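Local coordinates for uncharacterized protein (Staphylococcus aureus subsp. aureus, PDB 4H0A) that is of unknown function but belongs to the CAP family of cysteine-rich secretory proteins, carrying a CAP domain behind a CAP-associated N-terminal region, at residues G259-D262 / T267-T270. Sequence-based numbering, arbitrary orientation.
Sequences GQLD and TYKT
A single tyrosine ring packs back against the last turn of the helix that precedes it: Tyr268, in the loop leading from helix 254-263 to strand 270-277 of the CAP domain, meets Leu261 over one face and Asp262 at its edge. Leu261 CD1 makes a CH-pi contact, 4.1 Å from the centroid of the Tyr268 ring and 17° off the ring normal, displaced toward the rim on the hydroxyl side. Lower on the same side chain, Leu261 CB touches Tyr268 CE1 at 3.7 Å. Asp262 reaches in from the neighbouring helical position, and its OD1 lies near the ring plane, where it accepts a weak hydrogen bond of 3.3 Å from Tyr268 OH; carboxylate and ring planes are turned 43° apart. With chi1 at 64°, Tyr268 CG sits between the backbone N and the carbonyl carbon, a setting that sends the ring across to the helix. The polar link lies at the outer margin, Asp262 being exposed, whereas Leu261 is buried. Inward, Leu261 continues onto Leu231 and Ile234 of helix 229-242, and both Leu261 and Tyr268 rest on Leu321, so the contact lays the C-terminal end of helix 254-263 and the loop after it against helix 229-242 and the middle strand, 315-322, of the five-stranded mixed sheet.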
loop_
_atom_site.group_PDB
_atom_site.type_symbol
_atom_site.label_atom_id
_atom_site.label_comp_id
_atom_site.label_asym_id
_atom_site.label_seq_id
_atom_site.Cartn_x
_atom_site.Cartn_y
_atom_site.Cartn_z
ATOM N N GLY A 259 8.736 -3.238 -27.625
ATOM C CA GLY A 259 9.240 -4.373 -28.386
ATOM C C GLY A 259 8.584 -5.675 -27.971
ATOM O O GLY A 259 8.262 -6.499 -28.828
ATOM N N GLN A 260 8.375 -5.867 -26.650
ATOM C CA GLN A 260 7.721 -7.067 -26.125
ATOM C C GLN A 260 6.227 -7.082 -26.488
ATOM O O GLN A 260 5.688 -8.161 -26.716
ATOM C CB GLN A 260 7.907 -7.205 -24.604
ATOM C CG GLN A 260 9.239 -7.829 -24.211
ATOM C CD GLN A 260 9.412 -7.906 -22.708
ATOM O OE1 GLN A 260 9.943 -6.989 -22.074
ATOM N NE2 GLN A 260 8.950 -8.989 -22.094
ATOM N N LEU A 261 5.560 -5.912 -26.552
ATOM C CA LEU A 261 4.139 -5.853 -26.927
ATOM C C LEU A 261 3.946 -6.254 -28.390
ATOM O O LEU A 261 3.038 -7.027 -28.693
ATOM C CB LEU A 261 3.547 -4.457 -26.686
ATOM C CG LEU A 261 3.326 -4.088 -25.223
ATOM C CD1 LEU A 261 3.257 -2.588 -25.045
ATOM C CD2 LEU A 261 2.060 -4.717 -24.683
ATOM N N ASP A 262 4.818 -5.751 -29.283
ATOM C CA ASP A 262 4.787 -6.070 -30.715
ATOM C C ASP A 262 5.162 -7.536 -30.954
ATOM O O ASP A 262 4.500 -8.205 -31.746
ATOM C CB ASP A 262 5.732 -5.146 -31.502
ATOM C CG ASP A 262 5.322 -3.683 -31.485
ATOM O OD1 ASP A 262 4.495 -3.306 -30.625
ATOM O OD2 ASP A 262 5.848 -2.911 -32.315
ATOM N N THR A 267 -2.377 -5.609 -29.388
ATOM C CA THR A 267 -2.844 -4.391 -30.068
ATOM C C THR A 267 -3.092 -3.315 -29.005
ATOM O O THR A 267 -3.655 -3.623 -27.955
ATOM C CB THR A 267 -4.096 -4.680 -30.912
ATOM O OG1 THR A 267 -5.128 -5.189 -30.064
ATOM C CG2 THR A 267 -3.819 -5.665 -32.047
ATOM N N TYR A 268 -2.653 -2.072 -29.257
ATOM C CA TYR A 268 -2.809 -0.973 -28.297
ATOM C C TYR A 268 -2.605 0.393 -28.943
ATOM O O TYR A 268 -1.952 0.491 -29.983
ATOM C CB TYR A 268 -1.795 -1.125 -27.146
ATOM C CG TYR A 268 -0.348 -1.004 -27.583
ATOM C CD1 TYR A 268 0.300 -2.057 -28.217
ATOM C CD2 TYR A 268 0.370 0.168 -27.372
ATOM C CE1 TYR A 268 1.624 -1.948 -28.638
ATOM C CE2 TYR A 268 1.693 0.293 -27.793
ATOM C CZ TYR A 268 2.320 -0.770 -28.421
ATOM O OH TYR A 268 3.633 -0.637 -28.815
ATOM N N LYS A 269 -3.120 1.449 -28.292
ATOM C CA LYS A 269 -2.935 2.836 -28.730
ATOM C C LYS A 269 -1.757 3.442 -27.967
ATOM O O LYS A 269 -0.856 4.011 -28.582
ATOM C CB LYS A 269 -4.211 3.667 -28.523
ATOM C CG LYS A 269 -5.348 3.253 -29.448
ATOM C CD LYS A 269 -6.548 4.211 -29.393
ATOM C CE LYS A 269 -7.753 3.617 -28.707
ATOM N NZ LYS A 269 -8.942 4.501 -28.809
ATOM N N THR A 270 -1.761 3.312 -26.629
ATOM C CA THR A 270 -0.687 3.813 -25.766
ATOM C C THR A 270 -0.387 2.820 -24.645
ATOM O O THR A 270 -1.199 1.938 -24.340
ATOM C CB THR A 270 -1.034 5.189 -25.181
ATOM O OG1 THR A 270 -2.256 5.100 -24.449
ATOM C CG2 THR A 270 -1.123 6.279 -26.249
#